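Local structure of tyrosine-protein phosphatase non-receptor type 18 (Homo sapiens, 2OC3) at residues P260-L264 and F265-L269; T240-L243 and C244-Y248; R136-N140 and G141-C145; R121-E125 and F126-V130. The protein removes phosphate from phosphotyrosine in proteins, including autophosphorylated tyrosine kinases, through the catalytic domain described here. All coordinates share one frame; numbering follows the deposited sequence.

In the fold
Along the chain the order is contact 4, contact 3, contact 2, contact 1. All four lie in one protein-tyrosine phosphatase catalytic domain, built round a mixed beta sheet flanked by helices. Contact 4 ends helix 116-125 and leads into sheet strand 130-133. Contact 3 is the small hairpin after this strand; the centres of contacts 3 and 4 are about 24 Å apart. Contact 2 lies on helix 238-254, and contact 1 starts the next helix, 264-272. These two touch, with Val267 and Leu264 packed on Thr245. The centres of contacts 1 and 3 are about 33 Å apart, on opposite sides of the chain's centre. Through Thr240 and Glu139, contacts 2 and 3 reach the loop that by similarity binds substrate.

Contact 1: residues P260-L264 and F265-L269; sequences PDFSL and FDVVL
The backbone of Ser263 and Leu264 turns from a loop into helix 264-272, and Leu264 O takes a straight bond from Val268 N at 3.0 Å. This is a helix N-cap, with Ser263 at the capping position. Its hydroxyl, anti to the backbone N (chi1 173°), points forward to the first turn. OG there accepts from Asp266 N at 3.0 Å. The carbonyl of Ser263 adds only weak bonds to Asp266 N and Val267 N. Asp266 keeps its carboxylate beside the serine, with OD2 3.3 Å from Ser263 CB, but the carboxylate makes no bond to OG. The serine OG also sits at the edge of the Phe265 ring, near its plane. The buried Leu264 packs on Tyr289 of helix 282-296, and Val268 on Tyr285 and Leu288. Phe262, just before the cap, is buried and packs on Val249 and Leu252 of helix 238-254. It also meets Phe15 edge to face. Across the contact its ring is met obliquely by one methyl of Val267, with Phe262 CE1 and Val267 CG2 3.9 Å apart.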
loop_
_atom_site.group_PDB
_atom_site.type_symbol
_atom_site.label_atom_id
_atom_site.label_comp_id
_atom_site.label_asym_id
_atom_site.label_seq_id
_atom_site.Cartn_x
_atom_site.Cartn_y
_atom_site.Cartn_z
ATOM N N PRO A 260 -26.372 1.345 5.042
ATOM C CA PRO A 260 -27.222 1.540 3.867
ATOM C C PRO A 260 -26.861 2.778 3.045
ATOM O O PRO A 260 -27.162 2.837 1.853
ATOM C CB PRO A 260 -28.633 1.682 4.469
ATOM C CG PRO A 260 -28.395 2.100 5.868
ATOM C CD PRO A 260 -27.153 1.415 6.295
ATOM N N ASP A 261 -26.190 3.727 3.680
ATOM C CA ASP A 261 -25.669 4.897 2.995
ATOM C C ASP A 261 -24.174 4.769 2.713
ATOM O O ASP A 261 -23.479 5.778 2.631
ATOM C CB ASP A 261 -25.931 6.151 3.826
ATOM C CG ASP A 261 -25.312 6.082 5.218
ATOM O OD1 ASP A 261 -24.713 5.037 5.588
ATOM O OD2 ASP A 261 -25.422 7.090 5.942
ATOM N N PHE A 262 -23.680 3.532 2.601
ATOM C CA PHE A 262 -22.275 3.305 2.251
ATOM C C PHE A 262 -21.892 4.095 1.002
ATOM O O PHE A 262 -22.606 4.098 -0.021
ATOM C CB PHE A 262 -22.015 1.834 2.004
ATOM C CG PHE A 262 -20.616 1.548 1.499
ATOM C CD1 PHE A 262 -19.515 1.744 2.318
ATOM C CD2 PHE A 262 -20.412 1.114 0.207
ATOM C CE1 PHE A 262 -18.207 1.489 1.826
ATOM C CE2 PHE A 262 -19.126 0.847 -0.265
ATOM C CZ PHE A 262 -18.045 1.048 0.564
ATOM N N SER A 263 -20.734 4.744 1.087
ATOM C CA SER A 263 -20.244 5.605 0.042
ATOM C C SER A 263 -18.774 5.244 -0.229
ATOM O O SER A 263 -17.913 5.467 0.619
ATOM C CB SER A 263 -20.314 7.053 0.513
ATOM O OG SER A 263 -19.698 7.926 -0.428
ATOM N N LEU A 264 -18.530 4.722 -1.416
ATOM C CA LEU A 264 -17.145 4.445 -1.858
ATOM C C LEU A 264 -16.402 5.776 -2.063
ATOM O O LEU A 264 -15.195 5.884 -1.788
ATOM C CB LEU A 264 -17.177 3.584 -3.110
ATOM C CG LEU A 264 -15.904 2.938 -3.613
ATOM C CD1 LEU A 264 -15.228 2.174 -2.483
ATOM C CD2 LEU A 264 -16.266 1.995 -4.756
ATOM N N PHE A 265 -17.142 6.810 -2.465
ATOM C CA PHE A 265 -16.606 8.161 -2.605
ATOM C C PHE A 265 -15.972 8.591 -1.284
ATOM O O PHE A 265 -14.840 9.090 -1.231
ATOM C CB PHE A 265 -17.725 9.113 -3.062
ATOM C CG PHE A 265 -17.337 10.561 -3.083
ATOM C CD1 PHE A 265 -16.970 11.179 -4.279
ATOM C CD2 PHE A 265 -17.354 11.305 -1.928
ATOM C CE1 PHE A 265 -16.612 12.519 -4.283
ATOM C CE2 PHE A 265 -17.001 12.643 -1.929
ATOM C CZ PHE A 265 -16.631 13.238 -3.115
ATOM N N ASP A 266 -16.703 8.407 -0.185
ATOM C CA ASP A 266 -16.238 8.880 1.109
ATOM C C ASP A 266 -14.992 8.109 1.566
ATOM O O ASP A 266 -14.106 8.685 2.190
ATOM C CB ASP A 266 -17.336 8.712 2.168
ATOM C CG ASP A 266 -18.499 9.676 1.984
ATOM O OD1 ASP A 266 -18.380 10.669 1.228
ATOM O OD2 ASP A 266 -19.554 9.440 2.626
ATOM N N VAL A 267 -14.933 6.821 1.239
ATOM C CA VAL A 267 -13.768 5.989 1.617
ATOM C C VAL A 267 -12.516 6.490 0.893
ATOM O O VAL A 267 -11.484 6.711 1.518
ATOM C CB VAL A 267 -13.991 4.490 1.316
ATOM C CG1 VAL A 267 -12.713 3.684 1.581
ATOM C CG2 VAL A 267 -15.193 3.947 2.150
ATOM N N VAL A 268 -12.629 6.682 -0.420
ATOM C CA VAL A 268 -11.489 7.136 -1.204
ATOM C C VAL A 268 -11.055 8.552 -0.786
ATOM O O VAL A 268 -9.864 8.805 -0.616
ATOM C CB VAL A 268 -11.781 7.061 -2.691
ATOM C CG1 VAL A 268 -10.618 7.693 -3.508
ATOM C CG2 VAL A 268 -12.023 5.564 -3.103
ATOM N N LEU A 269 -12.021 9.450 -0.582
ATOM C CA LEU A 269 -11.658 10.798 -0.144
ATOM C C LEU A 269 -10.908 10.745 1.169
ATOM O O LEU A 269 -9.897 11.427 1.357
ATOM C CB LEU A 269 -12.889 11.692 0.013
ATOM C CG LEU A 269 -12.636 13.162 0.340
ATOM C CD1 LEU A 269 -11.618 13.777 -0.632
ATOM C CD2 LEU A 269 -13.994 13.890 0.310
#

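Contact 2: residues T240-L243 and C244-Y248; sequences TGVL and CTVDY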
loop_
_atom_site.group_PDB
_atom_site.type_symbol
_atom_site.label_atom_id
_atom_site.label_comp_id
_atom_site.label_asym_id
_atom_site.label_seq_id
_atom_site.Cartn_x
_atom_site.Cartn_y
_atom_site.Cartn_z
ATOM N N THR A 240 -1.509 1.445 -4.825
ATOM C CA THR A 240 -1.509 1.229 -3.383
ATOM C C THR A 240 -2.869 1.618 -2.799
ATOM O O THR A 240 -3.440 0.893 -1.955
ATOM C CB THR A 240 -0.383 2.031 -2.758
ATOM O OG1 THR A 240 0.887 1.436 -3.099
ATOM C CG2 THR A 240 -0.505 2.079 -1.266
ATOM N N GLY A 241 -3.381 2.768 -3.235
ATOM C CA GLY A 241 -4.698 3.190 -2.741
ATOM C C GLY A 241 -5.830 2.292 -3.185
ATOM O O GLY A 241 -6.770 2.066 -2.417
ATOM N N VAL A 242 -5.730 1.716 -4.376
ATOM C CA VAL A 242 -6.728 0.726 -4.807
ATOM C C VAL A 242 -6.699 -0.459 -3.847
ATOM O O VAL A 242 -7.742 -0.877 -3.344
ATOM C CB VAL A 242 -6.510 0.265 -6.257
ATOM C CG1 VAL A 242 -7.412 -0.943 -6.571
ATOM C CG2 VAL A 242 -6.795 1.425 -7.202
ATOM N N LEU A 243 -5.525 -1.037 -3.597
ATOM C CA LEU A 243 -5.430 -2.200 -2.723
ATOM C C LEU A 243 -5.949 -1.920 -1.322
ATOM O O LEU A 243 -6.675 -2.744 -0.746
ATOM C CB LEU A 243 -4.001 -2.723 -2.611
ATOM C CG LEU A 243 -3.477 -3.484 -3.819
ATOM C CD1 LEU A 243 -2.053 -3.897 -3.648
ATOM C CD2 LEU A 243 -4.306 -4.747 -4.143
ATOM N N CYS A 244 -5.564 -0.778 -0.741
ATOM C CA CYS A 244 -6.000 -0.461 0.629
ATOM C C CYS A 244 -7.502 -0.285 0.670
ATOM O O CYS A 244 -8.174 -0.728 1.636
ATOM C CB CYS A 244 -5.326 0.788 1.179
ATOM S SG CYS A 244 -3.519 0.572 1.446
ATOM N N THR A 245 -8.071 0.330 -0.355
ATOM C CA THR A 245 -9.513 0.566 -0.358
ATOM C C THR A 245 -10.273 -0.755 -0.530
ATOM O O THR A 245 -11.303 -0.976 0.133
ATOM C CB THR A 245 -9.930 1.553 -1.468
ATOM O OG1 THR A 245 -9.243 2.796 -1.272
ATOM C CG2 THR A 245 -11.440 1.788 -1.430
ATOM N N VAL A 246 -9.785 -1.640 -1.398
ATOM C CA VAL A 246 -10.449 -2.918 -1.598
ATOM C C VAL A 246 -10.449 -3.700 -0.277
ATOM O O VAL A 246 -11.462 -4.289 0.143
ATOM C CB VAL A 246 -9.751 -3.719 -2.723
ATOM C CG1 VAL A 246 -10.233 -5.208 -2.746
ATOM C CG2 VAL A 246 -9.937 -3.037 -4.062
ATOM N N ASP A 247 -9.321 -3.698 0.412
ATOM C CA ASP A 247 -9.248 -4.418 1.672
ATOM C C ASP A 247 -10.142 -3.783 2.708
ATOM O O ASP A 247 -10.798 -4.510 3.466
ATOM C CB ASP A 247 -7.837 -4.451 2.249
ATOM C CG ASP A 247 -7.788 -5.196 3.557
ATOM O OD1 ASP A 247 -7.793 -6.445 3.503
ATOM O OD2 ASP A 247 -7.740 -4.559 4.614
ATOM N N TYR A 248 -10.128 -2.453 2.824
ATOM C CA TYR A 248 -11.010 -1.746 3.770
ATOM C C TYR A 248 -12.487 -2.143 3.543
ATOM O O TYR A 248 -13.224 -2.501 4.496
ATOM C CB TYR A 248 -10.794 -0.245 3.607
ATOM C CG TYR A 248 -11.539 0.645 4.586
ATOM C CD1 TYR A 248 -10.870 1.227 5.657
ATOM C CD2 TYR A 248 -12.869 0.990 4.362
ATOM C CE1 TYR A 248 -11.535 2.084 6.537
ATOM C CE2 TYR A 248 -13.536 1.840 5.239
ATOM C CZ TYR A 248 -12.856 2.363 6.317
ATOM O OH TYR A 248 -13.477 3.238 7.201
#
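Thr245 closes back on Gly241 one turn earlier in helix 238-254. The helix starts at the end of the loop Cys233-Arg239, the family's P-loop, which by similarity binds substrate; the contact lies in its early turns. The tight part is at Gly241 O, which two donors grip. Thr245 N reaches it at 3.0 Å and Thr245 OG1 at 2.8 Å, from opposite faces of the carbonyl plane. The hydroxyl can do this because OG1 lies beside its own backbone N (chi1 -59°), and this buried polar atom is satisfied within the helix. The methyl Thr245 CG2 is left to pack outward, on Leu264 and Val267 of helix 264-272.

Other turns are held by ordinary main-chain bonds, Cys244 N to Thr240 O, Val246 N to Val242 O and Asp247 N to Leu243 O. Two side-chain pairs meet more loosely. Val242 and Val246 run side by side, with CG1 of Val242 4.1 Å from CG2 of Val246, and both also touch helix 282-296. Thr240 CG2 and Cys244 SG are 4.3 Å apart. Thr240 lies next to Cys233, the predicted phosphocysteine nucleophile, so the helix start backs the P-loop. Asp247 leads away from the contact, to a salt bridge with Arg219 and a hydrogen bond with Tyr105 OH. The more open end of the segment is at Tyr248, whose side chain packs on Val99. Back at the valine pair, one methyl nevertheless presses on a carbonyl: Val246 CG2, anti to its own carbonyl carbon, lies 3.2 Å from Val242 O.

Contact 3: residues R136-N140 and G141-C145; sequences REIEN and GRKRC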
loop_
_atom_site.group_PDB
_atom_site.type_symbol
_atom_site.label_atom_id
_atom_site.label_comp_id
_atom_site.label_asym_id
_atom_site.label_seq_id
_atom_site.Cartn_x
_atom_site.Cartn_y
_atom_site.Cartn_z
ATOM N N ARG A 136 6.123 -4.014 -10.667
ATOM C CA ARG A 136 7.331 -4.804 -10.953
ATOM C C ARG A 136 8.564 -3.955 -10.678
ATOM O O ARG A 136 8.476 -2.730 -10.664
ATOM C CB ARG A 136 7.350 -5.230 -12.409
ATOM C CG ARG A 136 6.298 -6.291 -12.763
ATOM C CD ARG A 136 6.157 -6.442 -14.259
ATOM N NE ARG A 136 5.580 -5.271 -14.894
ATOM C CZ ARG A 136 5.907 -4.761 -16.073
ATOM N NH1 ARG A 136 6.896 -5.300 -16.785
ATOM N NH2 ARG A 136 5.270 -3.658 -16.480
ATOM N N GLU A 137 9.730 -4.598 -10.597
ATOM C CA GLU A 137 10.999 -3.864 -10.455
ATOM C C GLU A 137 11.228 -2.858 -11.581
ATOM O O GLU A 137 11.652 -1.742 -11.359
ATOM C CB GLU A 137 12.158 -4.838 -10.418
ATOM C CG GLU A 137 12.320 -5.564 -9.147
ATOM C CD GLU A 137 13.291 -6.700 -9.340
ATOM O OE1 GLU A 137 14.478 -6.399 -9.566
ATOM O OE2 GLU A 137 12.814 -7.855 -9.371
ATOM N N ILE A 138 10.969 -3.303 -12.812
ATOM C CA ILE A 138 11.114 -2.496 -14.033
ATOM C C ILE A 138 9.809 -2.578 -14.789
ATOM O O ILE A 138 9.263 -3.679 -14.945
ATOM C CB ILE A 138 12.236 -3.047 -14.946
ATOM C CG1 ILE A 138 13.582 -2.955 -14.209
ATOM C CG2 ILE A 138 12.301 -2.253 -16.233
ATOM C CD1 ILE A 138 14.713 -3.718 -14.918
ATOM N N GLU A 139 9.276 -1.445 -15.185
ATOM C CA GLU A 139 8.054 -1.401 -15.967
ATOM C C GLU A 139 8.288 -0.560 -17.198
ATOM O O GLU A 139 8.666 0.607 -17.080
ATOM C CB GLU A 139 6.921 -0.829 -15.131
ATOM C CG GLU A 139 6.577 -1.628 -13.884
ATOM C CD GLU A 139 5.348 -1.141 -13.175
ATOM O OE1 GLU A 139 4.919 0.038 -13.378
ATOM O OE2 GLU A 139 4.796 -1.961 -12.382
ATOM N N ASN A 140 8.082 -1.185 -18.366
ATOM C CA ASN A 140 8.202 -0.489 -19.648
ATOM C C ASN A 140 9.504 0.301 -19.756
ATOM O O ASN A 140 9.518 1.473 -20.154
ATOM C CB ASN A 140 6.976 0.392 -19.863
ATOM C CG ASN A 140 6.694 0.689 -21.337
ATOM O OD1 ASN A 140 7.172 -0.005 -22.239
ATOM N ND2 ASN A 140 5.912 1.739 -21.574
ATOM N N GLY A 141 10.596 -0.334 -19.356
ATOM C CA GLY A 141 11.899 0.273 -19.562
ATOM C C GLY A 141 12.314 1.296 -18.525
ATOM O O GLY A 141 13.346 1.938 -18.704
ATOM N N ARG A 142 11.575 1.395 -17.409
ATOM C CA ARG A 142 11.881 2.330 -16.328
ATOM C C ARG A 142 11.966 1.591 -15.000
ATOM O O ARG A 142 11.139 0.727 -14.730
ATOM C CB ARG A 142 10.815 3.397 -16.270
ATOM C CG ARG A 142 10.687 4.218 -17.592
ATOM C CD ARG A 142 9.874 5.460 -17.331
ATOM N NE ARG A 142 9.673 6.338 -18.489
ATOM C CZ ARG A 142 8.654 6.248 -19.346
ATOM N NH1 ARG A 142 7.720 5.302 -19.224
ATOM N NH2 ARG A 142 8.572 7.124 -20.342
ATOM N N LYS A 143 12.987 1.881 -14.206
ATOM C CA LYS A 143 13.093 1.329 -12.853
ATOM C C LYS A 143 12.002 1.918 -11.960
ATOM O O LYS A 143 11.796 3.151 -11.881
ATOM C CB LYS A 143 14.461 1.613 -12.222
ATOM C CG LYS A 143 14.801 0.759 -10.992
ATOM C CD LYS A 143 15.095 -0.680 -11.379
ATOM C CE LYS A 143 15.273 -1.620 -10.213
ATOM N NZ LYS A 143 16.714 -1.823 -9.878
ATOM N N ARG A 144 11.265 1.023 -11.313
ATOM C CA ARG A 144 10.126 1.403 -10.489
ATOM C C ARG A 144 10.258 0.961 -9.021
ATOM O O ARG A 144 9.607 1.552 -8.138
ATOM C CB ARG A 144 8.843 0.821 -11.100
ATOM C CG ARG A 144 8.470 1.464 -12.423
ATOM C CD ARG A 144 8.093 2.943 -12.271
ATOM N NE ARG A 144 7.624 3.487 -13.558
ATOM C CZ ARG A 144 7.724 4.764 -13.924
ATOM N NH1 ARG A 144 8.307 5.682 -13.156
ATOM N NH2 ARG A 144 7.260 5.111 -15.109
ATOM N N CYS A 145 11.082 -0.039 -8.743
ATOM C CA CYS A 145 11.297 -0.501 -7.385
ATOM C C CYS A 145 12.553 -1.320 -7.322
ATOM O O CYS A 145 12.722 -2.208 -8.181
ATOM C CB CYS A 145 10.109 -1.369 -6.955
ATOM S SG CYS A 145 10.098 -1.895 -5.211
HETATM O O HOH W 1 7.194 2.931 -17.125
HETATM O O HOH W 2 5.229 2.192 -14.711
#
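The Glu139 carboxylate and the Arg144 guanidinium are nearly perpendicular, their planes 83° apart, and the two side chains cross at about a right angle. Arg142 CB lies over one face of the Arg144 guanidinium, offset toward its rim. Water 1 sits in plane at the edge of the Arg142 guanidinium. Ile138 O lies 3.4 Å above the Arg136 guanidinium plane, again toward the rim.

The backbone is a beta hairpin with a two-residue loop, a type I' turn from Glu139 to Arg142. Glu139 and Arg142 form its hydrogen-bonded pair, with Glu139 N to Arg142 O at 2.9 Å. At the open end Glu137 O takes two donors from the same face of its plane, Arg144 N at 2.8 Å and the longer Cys145 N. This resembles a classic beta bulge, though just beyond the regular strands. Arg144 CG, anti to its carbonyl carbon (chi1 -68°), rests 3.9 Å from Glu139 CB; the bend at chi2 then turns the rest of the chain. Charged ends are bridged by water rather than touching: water 2 donates to Glu139 OE1 at 2.6 Å and accepts from Arg144 NE. Water 1 likewise links Glu139 O to Arg142 NH1 and Arg144 NH2. Arg144 NH1 is hydrogen-bonded to Tyr66 OH. On the hairpin face that carries Ile138 and Lys143, Ile138 CG1 meets Lys143 CD at 3.9 Å, and Lys143 NZ is paired with Glu146.

Glu139 OE2 is shared by Arg136 N, at 3.0 Å, and a salt bridge to Arg239 of the P-loop. With water 2 on OE1, this grip would fix the carboxylate's rotation and help position Arg239, consistent with the E-loop glutamate of classical tyrosine phosphatases.

Contact 4: residues R121-E125 and F126-V130; sequences RLVWE and FGVKV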
loop_
_atom_site.group_PDB
_atom_site.type_symbol
_atom_site.label_atom_id
_atom_site.label_comp_id
_atom_site.label_asym_id
_atom_site.label_seq_id
_atom_site.Cartn_x
_atom_site.Cartn_y
_atom_site.Cartn_z
ATOM N N ARG A 121 13.582 -1.453 8.190
ATOM C CA ARG A 121 13.312 -0.879 9.517
ATOM C C ARG A 121 11.807 -0.688 9.755
ATOM O O ARG A 121 11.273 -0.950 10.848
ATOM C CB ARG A 121 14.017 0.475 9.667
ATOM C CG ARG A 121 15.537 0.413 9.820
ATOM C CD ARG A 121 16.202 1.811 9.608
ATOM N NE ARG A 121 15.826 2.721 10.659
ATOM C CZ ARG A 121 15.676 4.048 10.549
ATOM N NH1 ARG A 121 15.858 4.716 9.411
ATOM N NH2 ARG A 121 15.371 4.696 11.643
ATOM N N LEU A 122 11.115 -0.222 8.709
ATOM C CA LEU A 122 9.661 -0.033 8.757
ATOM C C LEU A 122 8.989 -1.380 9.016
ATOM O O LEU A 122 8.208 -1.514 9.964
ATOM C CB LEU A 122 9.150 0.615 7.453
ATOM C CG LEU A 122 7.654 0.860 7.270
ATOM C CD1 LEU A 122 7.453 1.884 6.146
ATOM C CD2 LEU A 122 6.899 -0.400 6.900
ATOM N N VAL A 123 9.311 -2.379 8.180
ATOM C CA VAL A 123 8.670 -3.681 8.301
ATOM C C VAL A 123 8.938 -4.262 9.710
ATOM O O VAL A 123 8.036 -4.784 10.370
ATOM C CB VAL A 123 9.188 -4.604 7.192
ATOM C CG1 VAL A 123 8.782 -6.058 7.470
ATOM C CG2 VAL A 123 8.694 -4.111 5.838
ATOM N N TRP A 124 10.178 -4.158 10.174
ATOM C CA TRP A 124 10.526 -4.755 11.479
ATOM C C TRP A 124 9.865 -4.003 12.644
ATOM O O TRP A 124 9.247 -4.560 13.550
ATOM C CB TRP A 124 12.036 -4.723 11.636
ATOM C CG TRP A 124 12.523 -5.602 12.765
ATOM C CD1 TRP A 124 12.685 -5.241 14.075
ATOM C CD2 TRP A 124 12.812 -7.004 12.693
ATOM N NE1 TRP A 124 13.073 -6.321 14.818
ATOM C CE2 TRP A 124 13.203 -7.406 13.996
ATOM C CE3 TRP A 124 12.824 -7.943 11.665
ATOM C CZ2 TRP A 124 13.542 -8.719 14.293
ATOM C CZ3 TRP A 124 13.194 -9.247 11.975
ATOM C CH2 TRP A 124 13.541 -9.608 13.278
ATOM N N GLU A 125 10.023 -2.691 12.629
ATOM C CA GLU A 125 9.563 -1.873 13.771
ATOM C C GLU A 125 8.073 -2.053 14.044
ATOM O O GLU A 125 7.655 -2.148 15.216
ATOM C CB GLU A 125 9.859 -0.385 13.536
ATOM C CG GLU A 125 9.311 0.509 14.662
ATOM C CD GLU A 125 9.874 1.924 14.666
ATOM O OE1 GLU A 125 10.741 2.262 13.829
ATOM O OE2 GLU A 125 9.415 2.677 15.571
ATOM N N PHE A 126 7.261 -2.099 12.988
ATOM C CA PHE A 126 5.820 -2.199 13.131
ATOM C C PHE A 126 5.284 -3.636 13.094
ATOM O O PHE A 126 4.072 -3.829 13.160
ATOM C CB PHE A 126 5.139 -1.227 12.131
ATOM C CG PHE A 126 5.581 0.192 12.361
ATOM C CD1 PHE A 126 5.112 0.877 13.456
ATOM C CD2 PHE A 126 6.515 0.797 11.577
ATOM C CE1 PHE A 126 5.548 2.163 13.720
ATOM C CE2 PHE A 126 6.934 2.075 11.833
ATOM C CZ PHE A 126 6.455 2.742 12.918
ATOM N N GLY A 127 6.189 -4.622 13.066
ATOM C CA GLY A 127 5.760 -6.021 13.165
ATOM C C GLY A 127 4.964 -6.540 12.011
ATOM O O GLY A 127 4.129 -7.448 12.149
ATOM N N VAL A 128 5.198 -5.932 10.858
ATOM C CA VAL A 128 4.530 -6.346 9.618
ATOM C C VAL A 128 4.721 -7.828 9.328
ATOM O O VAL A 128 5.832 -8.363 9.481
ATOM C CB VAL A 128 5.100 -5.511 8.457
ATOM C CG1 VAL A 128 4.621 -6.036 7.077
ATOM C CG2 VAL A 128 4.713 -4.036 8.639
ATOM N N LYS A 129 3.613 -8.488 8.989
ATOM C CA LYS A 129 3.573 -9.904 8.645
ATOM C C LYS A 129 3.407 -10.100 7.130
ATOM O O LYS A 129 3.878 -11.101 6.586
ATOM C CB LYS A 129 2.407 -10.564 9.377
ATOM C CG LYS A 129 2.594 -10.575 10.895
ATOM C CD LYS A 129 1.392 -11.102 11.657
ATOM N N VAL A 130 2.738 -9.151 6.484
ATOM C CA VAL A 130 2.428 -9.273 5.033
ATOM C C VAL A 130 2.732 -7.952 4.327
ATOM O O VAL A 130 2.328 -6.871 4.789
ATOM C CB VAL A 130 0.967 -9.625 4.805
ATOM C CG1 VAL A 130 0.707 -9.953 3.349
ATOM C CG2 VAL A 130 0.545 -10.818 5.635
HETATM O O HOH W 3 8.213 -7.558 11.085
#
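A Schellman motif ends helix 116-125 here, with Val123 and Val128 meeting across it. Its two bonds are Val128 N to Val123 O at 3.1 Å and Gly127 N to Trp124 O, also 3.1 Å. Gly127 is the C-prime residue, and its positive phi (67°) turns the chain out of the helix. Phe126 N also bonds to Leu122 O, a helical i to i+4 bond. Val123 O is also met by water 3, which donates to it and to Val128 O and so ties the helix end to the chain leaving it.

The valines supply the apolar part of the motif. Their side chains cross at about a right angle, with Val123 CG1 3.9 Å from Val128 CB. Glu125 lies alongside Phe126. Its CG stands over the centre of the phenyl ring, 4.0 Å from the centroid, a CH-pi contact. The extended Glu125 chain then lays its carboxylate nearly parallel to the ring, planes 6° apart. Hydrogen bonds to Ser80 OG and Leu81 N hold the carboxylate there. Leu122 O approaches the ring at its edge, 3.3 Å from Phe126 CD2.

Trp124 points away from the motif and makes a cation-pi contact with Arg189. Phe126 packs on Ile106 of strand 103-108 and meets Phe95 of strand 93-97 edge to face. Leu122 and Val128 both rest on Cys230 of strand 229-232. From the turn the chain enters strand 130-133, where Val130 pairs with Cys230 through the backbone and packs against helix 209-222.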